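Long-range contacts in Co-chaperone protein HscB, mitochondrial precursor (Homo sapiens, PDB 3BVO), which acts as a J-type co-chaperone in mitochondrial iron-sulfur cluster assembly, working with ISCU and the Hsp70-type chaperone HSPA9: residues D44-M49 with L111-L116; P122-Y127 with K189-S194. One frame throughout, in Å; residues are numbered along the deposited sequence.

Interaction 1 of 2, residues D44-M49 with L111-L116; sequences DYFSLM and LYLLKL
Tyr112 reaches from helix 106-116 to the start of helix 45-48, joining the first and last helices of the J-domain. Its CG stands anti to the backbone N (chi1 -177°), which carries the ring, hydroxyl foremost, to the N-terminal end of the short helix. There Tyr45 N donates to Tyr112 OH at 3.1 Å. The same ring lies in an offset stack on Tyr45, the planes 29° apart and the centroids 4.6 Å; Tyr45 CD2 comes within 3.4 Å of Tyr112 CZ, over one face near the rim. Leu116, one turn further along Tyr112's own helix, lays its CG over the opposite face, so the phenol is sandwiched between an aromatic ring and an aliphatic branch.

Phe46 runs past Tyr112 in the opposite direction and meets the edge of that ring with CE2. Leu113 CD1 approaches Phe46 CE2 to 3.5 Å, and Leu116 CD1 sits at the edge of the Phe46 ring, in its plane. Leu103 and Val57 also pack on Phe46, while Tyr45 rests on helix 83-104 at Asp98, Ala99 and Thr102. Asp44 caps helix 45-48 and forms a salt bridge with Arg53 through OD2. The capping bond, Ser47 N to Asp44 OD1 at 2.8 Å, arrives on the syn side of the carboxylate, 34° out of its plane.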
ATOM      1  N   ASP A  44       6.075  -0.064  11.469  1.00 70.96           N
ATOM      2  CA  ASP A  44       5.654  -0.388  10.113  1.00 70.64           C
ATOM      3  C   ASP A  44       4.170  -0.053   9.919  1.00 72.38           C
ATOM      4  O   ASP A  44       3.449   0.234  10.889  1.00 73.40           O
ATOM      5  CB  ASP A  44       5.976  -1.849   9.762  1.00 69.99           C
ATOM      6  CG  ASP A  44       4.947  -2.848  10.310  1.00 74.92           C
ATOM      7  OD1 ASP A  44       3.724  -2.630  10.130  1.00 74.34           O
ATOM      8  OD2 ASP A  44       5.366  -3.885  10.889  1.00 77.57           O
ATOM      9  N   TYR A  45       3.712  -0.099   8.672  1.00 72.43           N
ATOM     10  CA  TYR A  45       2.334   0.235   8.348  1.00 71.48           C
ATOM     11  C   TYR A  45       1.292  -0.754   8.898  1.00 70.58           C
ATOM     12  O   TYR A  45       0.208  -0.347   9.307  1.00 70.99           O
ATOM     13  CB  TYR A  45       2.175   0.387   6.838  1.00 72.05           C
ATOM     14  CG  TYR A  45       2.813   1.628   6.224  1.00 74.36           C
ATOM     15  CD1 TYR A  45       3.039   2.784   6.977  1.00 73.33           C
ATOM     16  CD2 TYR A  45       3.138   1.656   4.873  1.00 73.67           C
ATOM     17  CE1 TYR A  45       3.583   3.906   6.401  1.00 68.07           C
ATOM     18  CE2 TYR A  45       3.684   2.762   4.297  1.00 74.12           C
ATOM     19  CZ  TYR A  45       3.908   3.889   5.054  1.00 73.96           C
ATOM     20  OH  TYR A  45       4.463   4.999   4.450  1.00 73.93           O
ATOM     21  N   PHE A  46       1.609  -2.043   8.915  1.00 69.35           N
ATOM     22  CA  PHE A  46       0.660  -3.022   9.423  1.00 69.28           C
ATOM     23  C   PHE A  46       0.374  -2.787  10.900  1.00 68.43           C
ATOM     24  O   PHE A  46      -0.759  -2.951  11.367  1.00 67.79           O
ATOM     25  CB  PHE A  46       1.175  -4.438   9.184  1.00 70.25           C
ATOM     26  CG  PHE A  46       1.191  -4.828   7.734  1.00 74.11           C
ATOM     27  CD1 PHE A  46       0.017  -5.243   7.100  1.00 71.31           C
ATOM     28  CD2 PHE A  46       2.373  -4.766   6.999  1.00 67.82           C
ATOM     29  CE1 PHE A  46       0.020  -5.585   5.760  1.00 70.17           C
ATOM     30  CE2 PHE A  46       2.381  -5.108   5.657  1.00 69.92           C
ATOM     31  CZ  PHE A  46       1.205  -5.513   5.031  1.00 71.25           C
ATOM     32  N   SER A  47       1.417  -2.398  11.624  1.00 67.88           N
ATOM     33  CA  SER A  47       1.303  -2.096  13.037  1.00 67.21           C
ATOM     34  C   SER A  47       0.465  -0.843  13.224  1.00 66.74           C
ATOM     35  O   SER A  47      -0.472  -0.823  14.035  1.00 66.13           O
ATOM     36  CB  SER A  47       2.688  -1.910  13.658  1.00 67.06           C
ATOM     37  OG  SER A  47       2.592  -1.271  14.919  1.00 64.93           O
ATOM     38  N   LEU A  48       0.802   0.193  12.461  1.00 66.60           N
ATOM     39  CA  LEU A  48       0.110   1.473  12.561  1.00 67.59           C
ATOM     40  C   LEU A  48      -1.348   1.311  12.203  1.00 68.68           C
ATOM     41  O   LEU A  48      -2.186   2.008  12.726  1.00 69.32           O
ATOM     42  CB  LEU A  48       0.763   2.542  11.671  1.00 67.93           C
ATOM     43  CG  LEU A  48       0.142   3.947  11.626  1.00 65.24           C
ATOM     44  CD1 LEU A  48       0.230   4.633  12.953  1.00 65.23           C
ATOM     45  CD2 LEU A  48       0.792   4.803  10.575  1.00 66.63           C
HETATM   46  N   MSE A  49      -1.651   0.377  11.318  1.00 70.52           N
HETATM   47  CA  MSE A  49      -3.026   0.155  10.925  1.00 72.93           C
HETATM   48  C   MSE A  49      -3.648  -0.963  11.727  1.00 73.94           C
HETATM   49  O   MSE A  49      -4.761  -1.398  11.433  1.00 75.08           O
HETATM   50  CB  MSE A  49      -3.110  -0.114   9.430  1.00 74.78           C
HETATM   51  CG  MSE A  49      -2.883   1.154   8.595  1.00 82.36           C
HETATM   52 SE   MSE A  49      -4.294   2.505   8.888  1.00 96.88          SE
HETATM   53  CE  MSE A  49      -3.142   4.052   9.028  1.00 83.34           C
ATOM     54  N   LEU A 111       4.052  -5.067  -2.587  1.00 71.64           N
ATOM     55  CA  LEU A 111       5.392  -4.497  -2.657  1.00 70.80           C
ATOM     56  C   LEU A 111       5.909  -4.046  -1.304  1.00 71.86           C
ATOM     57  O   LEU A 111       7.099  -4.190  -1.020  1.00 72.80           O
ATOM     58  CB  LEU A 111       5.449  -3.344  -3.646  1.00 69.81           C
ATOM     59  CG  LEU A 111       5.143  -3.767  -5.075  1.00 68.96           C
ATOM     60  CD1 LEU A 111       4.967  -2.544  -5.973  1.00 65.96           C
ATOM     61  CD2 LEU A 111       6.214  -4.729  -5.595  1.00 56.46           C
ATOM     62  N   TYR A 112       5.023  -3.502  -0.469  1.00 72.00           N
ATOM     63  CA  TYR A 112       5.421  -3.065   0.868  1.00 71.34           C
ATOM     64  C   TYR A 112       5.761  -4.256   1.738  1.00 70.88           C
ATOM     65  O   TYR A 112       6.701  -4.223   2.532  1.00 70.55           O
ATOM     66  CB  TYR A 112       4.345  -2.219   1.538  1.00 71.33           C
ATOM     67  CG  TYR A 112       4.770  -1.692   2.892  1.00 70.87           C
ATOM     68  CD1 TYR A 112       5.802  -0.750   3.003  1.00 65.40           C
ATOM     69  CD2 TYR A 112       4.151  -2.139   4.060  1.00 70.87           C
ATOM     70  CE1 TYR A 112       6.193  -0.266   4.225  1.00 69.18           C
ATOM     71  CE2 TYR A 112       4.550  -1.668   5.310  1.00 72.89           C
ATOM     72  CZ  TYR A 112       5.568  -0.728   5.380  1.00 74.43           C
ATOM     73  OH  TYR A 112       5.967  -0.242   6.599  1.00 73.96           O
ATOM     74  N   LEU A 113       5.002  -5.324   1.563  1.00 71.12           N
ATOM     75  CA  LEU A 113       5.249  -6.528   2.323  1.00 71.70           C
ATOM     76  C   LEU A 113       6.648  -7.095   2.049  1.00 71.52           C
ATOM     77  O   LEU A 113       7.277  -7.649   2.952  1.00 71.71           O
ATOM     78  CB  LEU A 113       4.162  -7.548   2.030  1.00 72.01           C
ATOM     79  CG  LEU A 113       3.976  -8.677   3.029  1.00 71.24           C
ATOM     80  CD1 LEU A 113       3.616  -8.135   4.375  1.00 74.40           C
ATOM     81  CD2 LEU A 113       2.878  -9.561   2.521  1.00 71.55           C
ATOM     82  N   LEU A 114       7.126  -6.929   0.816  1.00 70.97           N
ATOM     83  CA  LEU A 114       8.453  -7.373   0.414  1.00 70.83           C
ATOM     84  C   LEU A 114       9.556  -6.512   1.017  1.00 71.42           C
ATOM     85  O   LEU A 114      10.632  -7.011   1.354  1.00 71.05           O
ATOM     86  CB  LEU A 114       8.595  -7.305  -1.099  1.00 70.72           C
ATOM     87  CG  LEU A 114       7.848  -8.242  -2.029  1.00 69.23           C
ATOM     88  CD1 LEU A 114       8.208  -7.887  -3.451  1.00 64.29           C
ATOM     89  CD2 LEU A 114       8.239  -9.677  -1.736  1.00 73.19           C
ATOM     90  N   LYS A 115       9.305  -5.211   1.123  1.00 71.97           N
ATOM     91  CA  LYS A 115      10.327  -4.314   1.655  1.00 72.46           C
ATOM     92  C   LYS A 115      10.684  -4.699   3.080  1.00 71.88           C
ATOM     93  O   LYS A 115      11.866  -4.856   3.393  1.00 71.43           O
ATOM     94  CB  LYS A 115       9.905  -2.848   1.566  1.00 72.45           C
ATOM     95  CG  LYS A 115      10.434  -2.155   0.334  1.00 77.03           C
ATOM     96  CD  LYS A 115       9.909  -0.735   0.169  1.00 79.52           C
ATOM     97  CE  LYS A 115       8.555  -0.729  -0.554  1.00 90.69           C
ATOM     98  NZ  LYS A 115       8.051   0.653  -0.869  1.00 94.05           N
ATOM     99  N   LEU A 116       9.664  -4.884   3.926  1.00 70.98           N
ATOM    100  CA  LEU A 116       9.874  -5.330   5.315  1.00 70.24           C
ATOM    101  C   LEU A 116      10.637  -6.642   5.366  1.00 69.60           C
ATOM    102  O   LEU A 116      11.489  -6.850   6.245  1.00 69.88           O
ATOM    103  CB  LEU A 116       8.558  -5.479   6.076  1.00 69.37           C
ATOM    104  CG  LEU A 116       7.600  -4.291   5.982  1.00 73.42           C
ATOM    105  CD1 LEU A 116       6.313  -4.579   6.742  1.00 75.02           C
ATOM    106  CD2 LEU A 116       8.247  -3.002   6.465  1.00 69.64           C
TER

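Interaction 2 of 2, residues P122-Y127 with K189-S194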
ATOM      1  N   PRO A 122      13.464  -3.624  -8.382  1.00 56.92           N
ATOM      2  CA  PRO A 122      13.957  -2.802  -9.481  1.00 56.79           C
ATOM      3  C   PRO A 122      12.775  -2.189 -10.223  1.00 56.69           C
ATOM      4  O   PRO A 122      11.703  -2.796 -10.277  1.00 56.80           O
ATOM      5  CB  PRO A 122      14.689  -3.809 -10.378  1.00 56.79           C
ATOM      6  CG  PRO A 122      14.782  -5.078  -9.587  1.00 56.62           C
ATOM      7  CD  PRO A 122      13.616  -5.058  -8.672  1.00 56.94           C
ATOM      8  N   GLU A 123      12.970  -1.000 -10.789  1.00 56.40           N
ATOM      9  CA  GLU A 123      11.856  -0.234 -11.342  1.00 56.30           C
ATOM     10  C   GLU A 123      11.346  -0.797 -12.672  1.00 56.48           C
ATOM     11  O   GLU A 123      11.719  -0.328 -13.754  1.00 55.98           O
ATOM     12  CB  GLU A 123      12.220   1.248 -11.454  1.00 56.31           C
ATOM     13  CG  GLU A 123      11.015   2.177 -11.362  1.00 56.10           C
ATOM     14  CD  GLU A 123      11.414   3.631 -11.142  1.00 56.17           C
ATOM     15  OE1 GLU A 123      12.247   3.913 -10.212  1.00 49.54           O
ATOM     16  OE2 GLU A 123      10.879   4.494 -11.901  1.00 55.16           O
ATOM     17  N   ARG A 124      10.494  -1.819 -12.558  1.00 57.16           N
ATOM     18  CA  ARG A 124       9.825  -2.467 -13.691  1.00 57.63           C
ATOM     19  C   ARG A 124      10.828  -2.913 -14.764  1.00 57.86           C
ATOM     20  O   ARG A 124      10.581  -2.751 -15.964  1.00 58.08           O
ATOM     21  CB  ARG A 124       8.750  -1.529 -14.266  1.00 57.80           C
ATOM     22  CG  ARG A 124       7.597  -2.201 -15.004  1.00 57.94           C
ATOM     23  CD  ARG A 124       6.551  -1.164 -15.400  1.00 57.72           C
ATOM     24  NE  ARG A 124       5.805  -1.541 -16.604  1.00 61.40           N
ATOM     25  CZ  ARG A 124       6.050  -1.075 -17.831  1.00 61.40           C
ATOM     26  NH1 ARG A 124       5.308  -1.482 -18.851  1.00 61.47           N
ATOM     27  NH2 ARG A 124       7.030  -0.203 -18.047  1.00 59.89           N
ATOM     28  N   THR A 125      11.955  -3.475 -14.322  1.00 57.89           N
ATOM     29  CA  THR A 125      13.040  -3.854 -15.230  1.00 57.96           C
ATOM     30  C   THR A 125      12.544  -4.818 -16.292  1.00 57.78           C
ATOM     31  O   THR A 125      12.232  -5.980 -16.017  1.00 57.20           O
ATOM     32  CB  THR A 125      14.261  -4.455 -14.503  1.00 58.31           C
ATOM     33  OG1 THR A 125      14.622  -3.624 -13.395  1.00 59.29           O
ATOM     34  CG2 THR A 125      15.451  -4.560 -15.457  1.00 57.95           C
ATOM     35  N   ASP A 126      12.483  -4.295 -17.511  1.00 58.25           N
ATOM     36  CA  ASP A 126      11.893  -4.971 -18.653  1.00 58.64           C
ATOM     37  C   ASP A 126      12.677  -6.208 -19.086  1.00 59.99           C
ATOM     38  O   ASP A 126      12.127  -7.107 -19.713  1.00 59.86           O
ATOM     39  CB  ASP A 126      11.785  -3.977 -19.810  1.00 57.97           C
ATOM     40  CG  ASP A 126      10.753  -4.380 -20.837  1.00 54.64           C
ATOM     41  OD1 ASP A 126      11.015  -4.165 -22.038  1.00 52.63           O
ATOM     42  OD2 ASP A 126       9.683  -4.904 -20.451  1.00 48.93           O
ATOM     43  N   TYR A 127      13.958  -6.254 -18.739  1.00 61.98           N
ATOM     44  CA  TYR A 127      14.834  -7.336 -19.183  1.00 63.81           C
ATOM     45  C   TYR A 127      14.831  -8.569 -18.292  1.00 66.33           C
ATOM     46  O   TYR A 127      14.869  -9.696 -18.794  1.00 66.15           O
ATOM     47  CB  TYR A 127      16.262  -6.825 -19.365  1.00 63.07           C
ATOM     48  CG  TYR A 127      16.611  -6.574 -20.808  1.00 59.98           C
ATOM     49  CD1 TYR A 127      16.368  -5.336 -21.398  1.00 57.64           C
ATOM     50  CD2 TYR A 127      17.169  -7.582 -21.589  1.00 57.53           C
ATOM     51  CE1 TYR A 127      16.682  -5.104 -22.727  1.00 57.53           C
ATOM     52  CE2 TYR A 127      17.489  -7.364 -22.918  1.00 57.71           C
ATOM     53  CZ  TYR A 127      17.242  -6.123 -23.482  1.00 59.11           C
ATOM     54  OH  TYR A 127      17.560  -5.903 -24.805  1.00 60.23           O
ATOM     55  N   LYS A 189       4.816  -8.718 -12.172  1.00 70.47           N
ATOM     56  CA  LYS A 189       3.882  -8.935 -13.265  1.00 71.38           C
ATOM     57  C   LYS A 189       2.678  -8.061 -13.057  1.00 72.92           C
ATOM     58  O   LYS A 189       2.236  -7.380 -13.960  1.00 72.61           O
ATOM     59  CB  LYS A 189       3.458 -10.400 -13.371  1.00 70.89           C
ATOM     60  CG  LYS A 189       4.501 -11.319 -13.982  1.00 68.58           C
ATOM     61  CD  LYS A 189       3.922 -12.689 -14.235  1.00 66.67           C
ATOM     62  CE  LYS A 189       4.995 -13.697 -14.603  1.00 70.13           C
ATOM     63  NZ  LYS A 189       4.371 -14.997 -14.981  1.00 72.49           N
HETATM   64  N   MSE A 190       2.158  -8.063 -11.846  1.00 76.35           N
HETATM   65  CA  MSE A 190       0.961  -7.297 -11.558  1.00 80.72           C
HETATM   66  C   MSE A 190       1.168  -5.819 -11.844  1.00 79.30           C
HETATM   67  O   MSE A 190       0.211  -5.102 -12.164  1.00 79.89           O
HETATM   68  CB  MSE A 190       0.526  -7.503 -10.124  1.00 79.31           C
HETATM   69  CG  MSE A 190      -0.092  -8.852  -9.874  1.00 79.29           C
HETATM   70 SE   MSE A 190      -0.366  -9.129  -7.948  1.00 89.39          SE
HETATM   71  CE  MSE A 190      -1.208  -7.409  -7.478  1.00 69.66           C
ATOM     72  N   ARG A 191       2.413  -5.367 -11.757  1.00 77.52           N
ATOM     73  CA  ARG A 191       2.697  -3.986 -12.083  1.00 77.14           C
ATOM     74  C   ARG A 191       2.350  -3.695 -13.558  1.00 77.14           C
ATOM     75  O   ARG A 191       1.700  -2.681 -13.859  1.00 76.88           O
ATOM     76  CB  ARG A 191       4.138  -3.605 -11.740  1.00 76.75           C
ATOM     77  CG  ARG A 191       4.240  -2.174 -11.228  1.00 78.12           C
ATOM     78  CD  ARG A 191       5.658  -1.653 -11.174  1.00 83.45           C
ATOM     79  NE  ARG A 191       6.574  -2.661 -10.663  1.00 88.05           N
ATOM     80  CZ  ARG A 191       7.630  -2.418  -9.896  1.00 89.57           C
ATOM     81  NH1 ARG A 191       8.392  -3.432  -9.496  1.00 91.96           N
ATOM     82  NH2 ARG A 191       7.923  -1.182  -9.515  1.00 88.20           N
ATOM     83  N   TYR A 192       2.753  -4.598 -14.458  1.00 76.17           N
ATOM     84  CA  TYR A 192       2.405  -4.488 -15.874  1.00 74.93           C
ATOM     85  C   TYR A 192       0.916  -4.340 -16.094  1.00 74.15           C
ATOM     86  O   TYR A 192       0.459  -3.370 -16.704  1.00 74.57           O
ATOM     87  CB  TYR A 192       2.941  -5.665 -16.678  1.00 74.60           C
ATOM     88  CG  TYR A 192       4.415  -5.529 -16.961  1.00 80.86           C
ATOM     89  CD1 TYR A 192       4.878  -4.764 -18.048  1.00 81.50           C
ATOM     90  CD2 TYR A 192       5.363  -6.144 -16.136  1.00 81.09           C
ATOM     91  CE1 TYR A 192       6.253  -4.631 -18.300  1.00 80.77           C
ATOM     92  CE2 TYR A 192       6.734  -6.017 -16.384  1.00 79.28           C
ATOM     93  CZ  TYR A 192       7.169  -5.260 -17.459  1.00 78.40           C
ATOM     94  OH  TYR A 192       8.519  -5.139 -17.695  1.00 82.08           O
ATOM     95  N   PHE A 193       0.152  -5.285 -15.577  1.00 72.84           N
ATOM     96  CA  PHE A 193      -1.272  -5.265 -15.820  1.00 72.29           C
ATOM     97  C   PHE A 193      -1.972  -4.045 -15.249  1.00 72.39           C
ATOM     98  O   PHE A 193      -2.946  -3.597 -15.834  1.00 73.27           O
ATOM     99  CB  PHE A 193      -1.924  -6.578 -15.403  1.00 72.42           C
ATOM    100  CG  PHE A 193      -1.665  -7.696 -16.372  1.00 72.51           C
ATOM    101  CD1 PHE A 193      -0.365  -8.162 -16.593  1.00 73.78           C
ATOM    102  CD2 PHE A 193      -2.703  -8.268 -17.082  1.00 69.73           C
ATOM    103  CE1 PHE A 193      -0.107  -9.181 -17.509  1.00 70.83           C
ATOM    104  CE2 PHE A 193      -2.453  -9.292 -17.997  1.00 72.68           C
ATOM    105  CZ  PHE A 193      -1.149  -9.749 -18.207  1.00 71.51           C
ATOM    106  N   SER A 194      -1.463  -3.480 -14.152  1.00 72.07           N
ATOM    107  CA  SER A 194      -2.012  -2.226 -13.608  1.00 71.47           C
ATOM    108  C   SER A 194      -1.903  -1.092 -14.600  1.00 71.64           C
ATOM    109  O   SER A 194      -2.880  -0.394 -14.854  1.00 72.58           O
ATOM    110  CB  SER A 194      -1.302  -1.824 -12.333  1.00 71.18           C
ATOM    111  OG  SER A 194      -1.630  -2.735 -11.315  1.00 78.05           O
TER
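Pro122 opens the contact with its backbone: its carbonyl O lies 3.5 Å from Arg191 NH1, while its ring packs on Lys184, further back along helix 180-203. Glu123 is the centre of an inverse gamma turn, marked by a weak bond from Arg124 N to Pro122 O, and its CB points away from the helix. The turn brings the peptide of Arg124 over the guanidinium of Arg191, with Arg124 N 3.9 Å above the middle of that plane. Arg191 folds back at chi3 (-42°), which presents the flat face of its guanidinium to the loop.

Arg124 makes the largest contact of any residue in 122-127. With CG anti to the backbone N and the chain extended as far as NE, it passes obliquely over one face of the Tyr192 ring. Arg124 CG makes a CH-pi contact, 4.3 Å from the centroid of the Tyr192 ring and 23° off the normal. Further out, Arg124 NE lies 3.5 Å above the Tyr192 ring plane, toward its rim, and Arg124 NH1 comes to 3.3 Å from Tyr192 CE1. The guanidinium is tilted 46° to the ring rather than stacked flat, and the side chain also touches Asn195.

Thr125 turns its CB away from the helix, and Asp126 then brings the chain to the end of the tyrosine. Tyr192 OH donates to Asp126 OD2 at 3.0 Å, and OD2 accepts with its anti lone pair, the one away from the other oxygen. On the helical side, Tyr192 meets Phe133 edge-to-face and packs on Ile137. This is surface packing of the loop between helices 106-116 and 131-146 against the C-terminal three-helix bundle of an HscB-family protein, built from helices 131-146, 150-176 and 180-203.

From the zinc-bearing N-terminal region the chain enters 44-49, then passes through helices 59-73 and 83-104 before 111-116 closes interaction 1, bringing the first and last helices of the J-domain together. Six residues later 122-127 opens interaction 2. Helices 131-146 and 150-176 intervene before 189-194 returns to it, so this second closure ties that loop to the last helix. The contacts follow in series, neither nested nor crossed, each spanning 61 intervening, mostly helical residues. The centres of interactions 1 and 2 lie about 20 Å apart, and the two do not touch. Helix 106-116 connects them: within 111-116, Leu111 and Leu114, which take no part in interaction 1, pack on Leu187 of helix 180-203, joining the J-domain to the C-terminal bundle.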